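Local coordinates for protein heroin esterase (Rhodococcus sp., PDB 1LZL) that probably hydrolyses acetyl ester groups such as those of heroin, as a serine esterase of the alpha/beta hydrolase fold, at residues 65-70 against 137-142; 193-198 against 212-217; 286-291 against 298-303. All blocks are in the same frame, centred on the assembly; numbering follows the deposited sequence. Where two conformers were deposited one is given.

Interaction 1: 65-70 against 137-142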
loop_
_atom_site.group_PDB
_atom_site.type_symbol
_atom_site.label_atom_id
_atom_site.label_comp_id
_atom_site.label_asym_id
_atom_site.label_seq_id
_atom_site.Cartn_x
_atom_site.Cartn_y
_atom_site.Cartn_z
ATOM N N VAL A 65 10.783 -7.595 12.679
ATOM C CA VAL A 65 9.977 -7.435 11.474
ATOM C C VAL A 65 10.798 -7.923 10.307
ATOM O O VAL A 65 11.838 -7.333 9.979
ATOM C CB VAL A 65 9.566 -5.962 11.322
ATOM C CG1 VAL A 65 8.749 -5.732 10.063
ATOM C CG2 VAL A 65 8.781 -5.540 12.566
ATOM N N LYS A 66 10.307 -8.998 9.665
ATOM C CA LYS A 66 11.088 -9.428 8.501
ATOM C C LYS A 66 10.785 -8.555 7.267
ATOM O O LYS A 66 9.704 -8.028 7.109
ATOM C CB LYS A 66 10.811 -10.872 8.107
ATOM C CG LYS A 66 11.007 -11.816 9.298
ATOM C CD LYS A 66 12.442 -11.803 9.828
ATOM C CE LYS A 66 12.658 -12.890 10.881
ATOM N NZ LYS A 66 13.972 -12.724 11.578
ATOM N N ILE A 67 11.805 -8.415 6.424
ATOM C CA ILE A 67 11.773 -7.641 5.210
ATOM C C ILE A 67 12.254 -8.525 4.056
ATOM O O ILE A 67 13.347 -9.105 4.122
ATOM C CB ILE A 67 12.674 -6.401 5.318
ATOM C CG1 ILE A 67 12.180 -5.483 6.445
ATOM C CG2 ILE A 67 12.781 -5.679 3.981
ATOM C CD1 ILE A 67 13.212 -4.388 6.743
ATOM N N ARG A 68 11.465 -8.620 3.007
ATOM C CA ARG A 68 11.908 -9.274 1.773
ATOM C C ARG A 68 12.618 -8.202 0.962
ATOM O O ARG A 68 11.993 -7.292 0.396
ATOM C CB ARG A 68 10.736 -9.859 1.001
ATOM C CG ARG A 68 9.968 -10.904 1.789
ATOM C CD ARG A 68 8.789 -11.481 1.075
ATOM N NE ARG A 68 8.990 -12.331 -0.098
ATOM C CZ ARG A 68 9.398 -13.584 -0.051
ATOM N NH1 ARG A 68 9.691 -14.155 1.114
ATOM N NH2 ARG A 68 9.497 -14.225 -1.196
ATOM N N PHE A 69 13.936 -8.305 0.904
ATOM C CA PHE A 69 14.800 -7.245 0.375
ATOM C C PHE A 69 15.309 -7.672 -0.989
ATOM O O PHE A 69 16.121 -8.616 -1.144
ATOM C CB PHE A 69 15.928 -7.001 1.372
ATOM C CG PHE A 69 16.832 -5.840 1.011
ATOM C CD1 PHE A 69 16.292 -4.575 0.868
ATOM C CD2 PHE A 69 18.209 -5.993 0.846
ATOM C CE1 PHE A 69 17.079 -3.458 0.577
ATOM C CE2 PHE A 69 19.013 -4.910 0.528
ATOM C CZ PHE A 69 18.439 -3.651 0.370
ATOM N N VAL A 70 14.793 -7.017 -2.003
ATOM C CA VAL A 70 14.988 -7.277 -3.414
ATOM C C VAL A 70 16.015 -6.307 -3.964
ATOM O O VAL A 70 15.858 -5.072 -3.850
ATOM C CB VAL A 70 13.675 -7.198 -4.207
ATOM C CG1 VAL A 70 13.881 -7.664 -5.660
ATOM C CG2 VAL A 70 12.578 -8.031 -3.537
ATOM N N LEU A 137 11.407 1.090 8.412
ATOM C CA LEU A 137 11.958 2.334 7.866
ATOM C C LEU A 137 13.163 2.796 8.671
ATOM O O LEU A 137 14.195 3.141 8.077
ATOM C CB LEU A 137 10.844 3.400 7.840
ATOM C CG LEU A 137 11.303 4.768 7.301
ATOM C CD1 LEU A 137 11.738 4.670 5.832
ATOM C CD2 LEU A 137 10.237 5.857 7.451
ATOM N N LEU A 138 13.024 2.801 9.991
ATOM C CA LEU A 138 14.164 3.164 10.872
ATOM C C LEU A 138 15.371 2.287 10.590
ATOM O O LEU A 138 16.506 2.771 10.548
ATOM C CB LEU A 138 13.720 3.006 12.329
ATOM C CG LEU A 138 12.819 4.118 12.889
ATOM C CD1 LEU A 138 12.294 3.755 14.269
ATOM C CD2 LEU A 138 13.624 5.421 13.008
ATOM N N TYR A 139 15.102 0.990 10.456
ATOM C CA TYR A 139 16.199 0.048 10.207
ATOM C C TYR A 139 16.843 0.302 8.869
ATOM O O TYR A 139 18.088 0.356 8.804
ATOM C CB TYR A 139 15.621 -1.371 10.274
ATOM C CG TYR A 139 16.635 -2.397 9.790
ATOM C CD1 TYR A 139 17.661 -2.813 10.636
ATOM C CD2 TYR A 139 16.543 -2.938 8.505
ATOM C CE1 TYR A 139 18.563 -3.760 10.146
ATOM C CE2 TYR A 139 17.431 -3.866 8.006
ATOM C CZ TYR A 139 18.439 -4.264 8.878
ATOM O OH TYR A 139 19.369 -5.181 8.431
ATOM N N ILE A 140 16.066 0.375 7.775
ATOM C CA ILE A 140 16.743 0.543 6.463
ATOM C C ILE A 140 17.524 1.847 6.405
ATOM O O ILE A 140 18.589 1.891 5.771
ATOM C CB ILE A 140 15.834 0.352 5.248
ATOM C CG1 ILE A 140 14.702 1.352 5.170
ATOM C CG2 ILE A 140 15.341 -1.101 5.214
ATOM C CD1 ILE A 140 13.848 1.104 3.928
ATOM N N HIS A 141 17.042 2.898 7.069
ATOM C CA HIS A 141 17.705 4.193 7.049
ATOM C C HIS A 141 18.999 4.091 7.845
ATOM O O HIS A 141 20.042 4.535 7.337
ATOM C CB HIS A 141 16.772 5.257 7.657
ATOM C CG HIS A 141 17.470 6.583 7.664
ATOM N ND1 HIS A 141 17.876 7.117 8.851
ATOM C CD2 HIS A 141 17.853 7.427 6.668
ATOM C CE1 HIS A 141 18.483 8.286 8.597
ATOM N NE2 HIS A 141 18.483 8.488 7.288
ATOM N N ALA A 142 18.932 3.494 9.019
ATOM C CA ALA A 142 20.119 3.412 9.903
ATOM C C ALA A 142 21.160 2.473 9.348
ATOM O O ALA A 142 22.346 2.660 9.591
ATOM C CB ALA A 142 19.722 2.935 11.295
#

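Interaction 2: 193-198 against 212-217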
loop_
_atom_site.group_PDB
_atom_site.type_symbol
_atom_site.label_atom_id
_atom_site.label_comp_id
_atom_site.label_asym_id
_atom_site.label_seq_id
_atom_site.Cartn_x
_atom_site.Cartn_y
_atom_site.Cartn_z
ATOM N N ASP A 193 -11.290 5.907 8.306
ATOM C CA ASP A 193 -12.164 4.912 8.936
ATOM C C ASP A 193 -13.608 5.388 8.970
ATOM O O ASP A 193 -14.465 4.579 9.324
ATOM C CB ASP A 193 -11.700 4.624 10.370
ATOM C CG ASP A 193 -11.726 5.893 11.193
ATOM O OD1 ASP A 193 -11.032 6.873 10.883
ATOM O OD2 ASP A 193 -12.500 5.884 12.177
ATOM N N ARG A 194 -13.856 6.642 8.651
ATOM C CA ARG A 194 -15.201 7.196 8.930
ATOM C C ARG A 194 -16.199 6.755 7.894
ATOM O O ARG A 194 -17.423 6.831 8.187
ATOM C CB ARG A 194 -15.103 8.717 8.997
ATOM C CG ARG A 194 -14.325 9.147 10.212
ATOM C CD ARG A 194 -13.884 10.576 10.177
ATOM N NE ARG A 194 -13.005 10.888 9.054
ATOM C CZ ARG A 194 -12.436 12.060 8.831
ATOM N NH1 ARG A 194 -12.604 13.103 9.639
ATOM N NH2 ARG A 194 -11.656 12.188 7.762
ATOM N N LEU A 195 -15.838 6.311 6.714
ATOM C CA LEU A 195 -16.793 5.731 5.741
ATOM C C LEU A 195 -17.911 6.705 5.369
ATOM O O LEU A 195 -19.057 6.277 5.195
ATOM C CB LEU A 195 -17.323 4.358 6.216
ATOM C CG LEU A 195 -16.268 3.416 6.828
ATOM C CD1 LEU A 195 -16.859 2.031 7.135
ATOM C CD2 LEU A 195 -15.054 3.273 5.926
ATOM N N GLU A 196 -17.537 7.987 5.250
ATOM C CA GLU A 196 -18.575 9.016 4.995
ATOM C C GLU A 196 -18.526 9.642 3.630
ATOM O O GLU A 196 -19.401 10.449 3.280
ATOM C CB GLU A 196 -18.463 10.129 6.048
ATOM C CG GLU A 196 -17.164 10.944 6.120
ATOM C CD GLU A 196 -17.012 11.721 7.415
ATOM O OE1 GLU A 196 -17.877 11.629 8.332
ATOM O OE2 GLU A 196 -16.016 12.471 7.577
ATOM N N THR A 197 -17.538 9.286 2.817
ATOM C CA THR A 197 -17.534 9.777 1.443
ATOM C C THR A 197 -18.668 9.168 0.633
ATOM O O THR A 197 -19.200 8.089 0.923
ATOM C CB THR A 197 -16.177 9.430 0.780
ATOM O OG1 THR A 197 -16.047 8.005 0.828
ATOM C CG2 THR A 197 -15.022 10.102 1.485
ATOM N N VAL A 198 -18.993 9.849 -0.481
ATOM C CA VAL A 198 -20.017 9.262 -1.375
ATOM C C VAL A 198 -19.612 7.895 -1.876
ATOM O O VAL A 198 -20.468 6.960 -1.892
ATOM C CB VAL A 198 -20.281 10.179 -2.583
ATOM C CG1 VAL A 198 -21.229 9.522 -3.581
ATOM C CG2 VAL A 198 -20.848 11.495 -2.072
ATOM N N PRO A 212 -19.369 -3.149 3.137
ATOM C CA PRO A 212 -19.279 -4.193 4.167
ATOM C C PRO A 212 -17.856 -4.603 4.495
ATOM O O PRO A 212 -17.536 -4.728 5.708
ATOM C CB PRO A 212 -20.087 -5.365 3.562
ATOM C CG PRO A 212 -21.103 -4.648 2.736
ATOM C CD PRO A 212 -20.319 -3.546 2.056
ATOM N N ASN A 213 -16.999 -4.823 3.503
ATOM C CA ASN A 213 -15.599 -5.132 3.845
ATOM C C ASN A 213 -14.907 -3.975 4.543
ATOM O O ASN A 213 -14.065 -4.212 5.436
ATOM C CB ASN A 213 -14.803 -5.557 2.599
ATOM C CG ASN A 213 -14.913 -7.017 2.260
ATOM O OD1 ASN A 213 -15.509 -7.791 3.067
ATOM N ND2 ASN A 213 -14.347 -7.465 1.150
ATOM N N ALA A 214 -15.188 -2.729 4.135
ATOM C CA ALA A 214 -14.561 -1.560 4.752
ATOM C C ALA A 214 -14.841 -1.486 6.241
ATOM O O ALA A 214 -13.955 -1.277 7.080
ATOM C CB ALA A 214 -15.011 -0.257 4.042
ATOM N N ILE A 215 -16.123 -1.742 6.639
ATOM C CA ILE A 215 -16.468 -1.695 8.054
ATOM C C ILE A 215 -15.665 -2.723 8.846
ATOM O O ILE A 215 -15.122 -2.438 9.898
ATOM C CB ILE A 215 -17.990 -1.949 8.234
ATOM C CG1 ILE A 215 -18.816 -0.790 7.642
ATOM C CG2 ILE A 215 -18.320 -2.265 9.681
ATOM C CD1 ILE A 215 -20.294 -1.139 7.396
ATOM N N LEU A 216 -15.632 -3.944 8.336
ATOM C CA LEU A 216 -14.959 -5.055 9.012
ATOM C C LEU A 216 -13.459 -4.784 9.055
ATOM O O LEU A 216 -12.794 -5.077 10.087
ATOM C CB LEU A 216 -15.218 -6.394 8.312
ATOM C CG LEU A 216 -16.564 -7.084 8.661
ATOM C CD1 LEU A 216 -17.583 -6.070 9.114
ATOM C CD2 LEU A 216 -16.971 -7.940 7.493
ATOM N N SER A 217 -12.902 -4.201 8.016
ATOM C CA SER A 217 -11.437 -3.972 7.961
ATOM C C SER A 217 -11.022 -3.007 9.037
ATOM O O SER A 217 -10.074 -3.260 9.790
ATOM C CB SER A 217 -11.114 -3.424 6.580
ATOM O OG SER A 217 -9.795 -2.889 6.429
#

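Interaction 3: 286-291 against 298-303. Unlike the reference sequence in segment 298-303: Ala299 (reference Gly), Ser301 (reference Arg).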
loop_
_atom_site.group_PDB
_atom_site.type_symbol
_atom_site.label_atom_id
_atom_site.label_comp_id
_atom_site.label_asym_id
_atom_site.label_seq_id
_atom_site.Cartn_x
_atom_site.Cartn_y
_atom_site.Cartn_z
ATOM N N PRO A 286 -10.262 5.436 -15.255
ATOM C CA PRO A 286 -11.661 5.206 -15.625
ATOM C C PRO A 286 -11.970 3.720 -15.805
ATOM O O PRO A 286 -11.127 2.950 -16.285
ATOM C CB PRO A 286 -11.719 5.949 -16.977
ATOM C CG PRO A 286 -10.378 5.693 -17.589
ATOM C CD PRO A 286 -9.405 5.804 -16.412
ATOM N N GLY A 287 -13.192 3.362 -15.433
ATOM C CA GLY A 287 -13.675 2.018 -15.827
ATOM C C GLY A 287 -13.058 0.895 -15.033
ATOM O O GLY A 287 -13.113 -0.287 -15.372
ATOM N N THR A 288 -12.426 1.197 -13.916
ATOM C CA THR A 288 -11.656 0.268 -13.097
ATOM C C THR A 288 -12.351 -0.036 -11.774
ATOM O O THR A 288 -13.365 0.586 -11.443
ATOM C CB THR A 288 -10.278 0.881 -12.801
ATOM O OG1 THR A 288 -10.510 2.187 -12.272
ATOM C CG2 THR A 288 -9.464 0.993 -14.071
ATOM N N PHE A 289 -11.782 -0.984 -11.018
ATOM C CA PHE A 289 -12.356 -1.288 -9.688
ATOM C C PHE A 289 -11.179 -1.518 -8.729
ATOM O O PHE A 289 -10.032 -1.605 -9.144
ATOM C CB PHE A 289 -13.344 -2.457 -9.745
ATOM C CG PHE A 289 -12.799 -3.764 -10.290
ATOM C CD1 PHE A 289 -12.092 -4.622 -9.461
ATOM C CD2 PHE A 289 -12.989 -4.137 -11.619
ATOM C CE1 PHE A 289 -11.598 -5.812 -9.959
ATOM C CE2 PHE A 289 -12.498 -5.328 -12.137
ATOM C CZ PHE A 289 -11.784 -6.157 -11.298
ATOM N N HIS A 290 -11.544 -1.667 -7.417
ATOM C CA HIS A 290 -10.480 -1.956 -6.459
ATOM C C HIS A 290 -9.714 -3.229 -6.759
ATOM O O HIS A 290 -10.322 -4.306 -6.675
ATOM C CB HIS A 290 -11.095 -2.053 -5.064
ATOM C CG HIS A 290 -10.015 -2.170 -4.012
ATOM N ND1 HIS A 290 -9.440 -1.064 -3.452
ATOM C CD2 HIS A 290 -9.458 -3.248 -3.396
ATOM C CE1 HIS A 290 -8.535 -1.446 -2.533
ATOM N NE2 HIS A 290 -8.542 -2.769 -2.485
ATOM N N GLY A 291 -8.421 -3.196 -7.068
ATOM C CA GLY A 291 -7.700 -4.425 -7.414
ATOM C C GLY A 291 -7.800 -4.807 -8.887
ATOM O O GLY A 291 -7.274 -5.886 -9.247
ATOM N N ALA A 298 -4.964 -6.104 -19.125
ATOM C CA ALA A 298 -5.828 -5.041 -19.628
ATOM C C ALA A 298 -5.033 -3.790 -19.968
ATOM O O ALA A 298 -4.081 -3.488 -19.236
ATOM C CB ALA A 298 -6.875 -4.737 -18.553
ATOM N N ALA A 299 -5.433 -3.086 -21.055
ATOM C CA ALA A 299 -4.631 -1.894 -21.388
ATOM C C ALA A 299 -4.631 -0.863 -20.253
ATOM O O ALA A 299 -3.582 -0.254 -20.057
ATOM C CB ALA A 299 -5.113 -1.282 -22.692
ATOM N N VAL A 300 -5.749 -0.684 -19.543
ATOM C CA VAL A 300 -5.814 0.337 -18.469
ATOM C C VAL A 300 -4.905 -0.063 -17.312
ATOM O O VAL A 300 -4.304 0.833 -16.683
ATOM C CB VAL A 300 -7.247 0.593 -17.970
ATOM C CG1 VAL A 300 -7.850 -0.632 -17.255
ATOM C CG2 VAL A 300 -7.291 1.823 -17.061
ATOM N N SER A 301 -4.800 -1.362 -17.037
ATOM C CA SER A 301 -3.843 -1.876 -16.044
ATOM C C SER A 301 -2.413 -1.652 -16.523
ATOM O O SER A 301 -1.549 -1.183 -15.750
ATOM C CB SER A 301 -4.117 -3.364 -15.776
ATOM O OG SER A 301 -5.427 -3.533 -15.253
ATOM N N GLU A 302 -2.127 -1.946 -17.789
ATOM C CA GLU A 302 -0.764 -1.730 -18.331
ATOM C C GLU A 302 -0.387 -0.266 -18.230
ATOM O O GLU A 302 0.744 0.028 -17.816
ATOM C CB GLU A 302 -0.641 -2.270 -19.779
ATOM C CG GLU A 302 -0.817 -3.810 -19.766
ATOM C CD GLU A 302 -0.805 -4.358 -21.182
ATOM O OE1 GLU A 302 -0.827 -3.560 -22.148
ATOM O OE2 GLU A 302 -0.743 -5.598 -21.295
ATOM N N ARG A 303 -1.299 0.638 -18.601
ATOM C CA ARG A 303 -1.032 2.067 -18.453
ATOM C C ARG A 303 -0.729 2.433 -16.996
ATOM O O ARG A 303 0.189 3.228 -16.716
ATOM C CB ARG A 303 -2.241 2.911 -18.815
ATOM C CG ARG A 303 -2.571 3.091 -20.276
ATOM C CD ARG A 303 -3.471 4.273 -20.453
ATOM N NE ARG A 303 -4.880 4.230 -20.051
ATOM C CZ ARG A 303 -5.403 5.240 -19.328
ATOM N NH1 ARG A 303 -4.701 6.300 -18.915
ATOM N NH2 ARG A 303 -6.690 5.264 -18.959
#

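Interaction 1: 65-70 against 137-142
Ile67 lays its terminal methyl against the ring of Tyr139: Ile67 CD1 stands 4.0 Å from Tyr139 CD2 and meets the ring at a slant. The reach comes from the shape of the isoleucine. Its CG1 branch lies beside the backbone N, and the outer bond is extended (chi2 169°), so that CD1 becomes the leading atom toward the helix. On the helix side the tyrosine swings CG anti to the backbone N (chi1 170°), which brings CD2 of the ring to that methyl. A second, looser contact joins Ile67 CD1 to Ile140 CG2 at 4.2 Å. It is less certain, because Ile140 was modelled in two conformers. One methyl thus rests against two successive helix residues, with no hydrogen bond or ion pair across the gap, and the backbones stay well apart: the closest CA atoms, those of Ile67 and Ile140, are 9.7 Å from each other. This is strand-to-helix packing of the alpha/beta hydrolase fold, here carried by one isoleucine methyl. Strand 65-72 runs between strands 49-56 and 112-116, antiparallel to both, with Ile67 also touching Ala114 of the latter. The last turns of helix 128-142 pack against this part of the sheet. There Tyr139 reaches Ala56 on strand 49-56 and meets the ring of His143, while Leu137 turns to Ile154 and Val156 of strand 153-159, so the helix end spans from an edge strand of the sheet, 49-56, to strand 153-159 in its middle.

Interaction 2: 193-198 against 212-217
Leu195 and Ile215 meet with their side chains crossed at about a right angle, and the leucine forks over the helix: one methyl goes to Ile215, the other to Ala214. The tight branch is Leu195 CD1, which comes within 3.5 Å of Ile215 CG1, closer than carbon atoms usually sit, and within 3.9 Å of Ile215 CA. The other branch is relaxed, with Leu195 CD2 at 4.0 Å from Ala214 CB. Ala214 offers only its CB, and the methyl lies against it at normal van der Waals distance. Leu195 adopts left-handed backbone angles (phi 58°, psi 38°), and this local turn of the loop presents its side chain to helix 211-222. Ile215 keeps CG1 beside its own backbone N (chi1 -67°), placing this methylene rather than the CG2 methyl against the leucine. Met200 of helix 198-202 touches both Leu195 and Ala214, and Trp218, on the same helix 211-222, also touches Leu195, extending the apolar contact. The two segments belong to the insertion between strands 183-187 and 252-257, a region that in related hydrolases contributes to the cap over the active site. Further along the same helix, Ser217 OG bonds to Gly89 O in an HGGGF sequence, which in hormone-sensitive-lipase relatives forms the oxyanion hole. Polar groups are bonded elsewhere: Asp193 to Arg242 and Tyr226, Leu195 O to Arg211. The join therefore rests on apolar burial and van der Waals contact, with no directional bond across it; Leu195 and Ala214 are buried, Ile215 exposed at the outer side.

Interaction 3: 286-291 against 298-303
Pro286 lies at the edge of the flat Arg303 guanidinium: Pro286 CG lies in the guanidinium plane, 4.0 Å from Arg303 NH2, and Pro286 CD is near that plane, 3.8 Å from the same nitrogen. The two side chains approach from opposite directions, and the arginine turns NH2 to the proline through a bend in its chain (chi3 -73°). The segment that carries Pro286 is in the position of the histidine loop of the alpha/beta hydrolase fold, which follows strand 280-285 and leads to the last helix, 299-315. Its His290 ND1 bonds to Asp260 OD2, its side chain touches Ser160 and its ring meets that of Trp209, consistent with a Ser-His-Asp catalytic triad. The contact with the helix lies away from that histidine, at the start of the loop. Beside this pair, Val300 of the helix points toward the loop; its CG2 sits 4.1 Å from Pro286 O. Leu11 of helix 9-14 packs on both Val300 and Thr288, so the N-terminal region closes over this corner. Thr288 OG1 takes no part across the contact; it bonds instead to Phe285 O and Glu258 N, which fixes the rotation of the side chain. That leaves the threonine methyl for the valine, with Thr288 CG2 at 3.8 Å from Val300 CG2 and at 3.9 Å from Val300 CG1.

From the N terminus, interaction 1 is met first: sixty-six residues, strands and a helix included, separate the two segments before helix 128-142 packs on strand 65-72 and closes a long loop. Interaction 2 follows, a short loop of thirteen intervening residues within the insertion after strand 183-187. Interaction 3 closes the shortest, joining the loop that follows strand 280-285 to the start of the final helix. The three are in series; none nests within or crosses another. Interaction 1 lies on the opposite side of the chain's centre from both others, with centres about 31 Å apart, whereas interactions 2 and 3 are centred about 22 Å apart, their nearest atoms about 8 Å from each other.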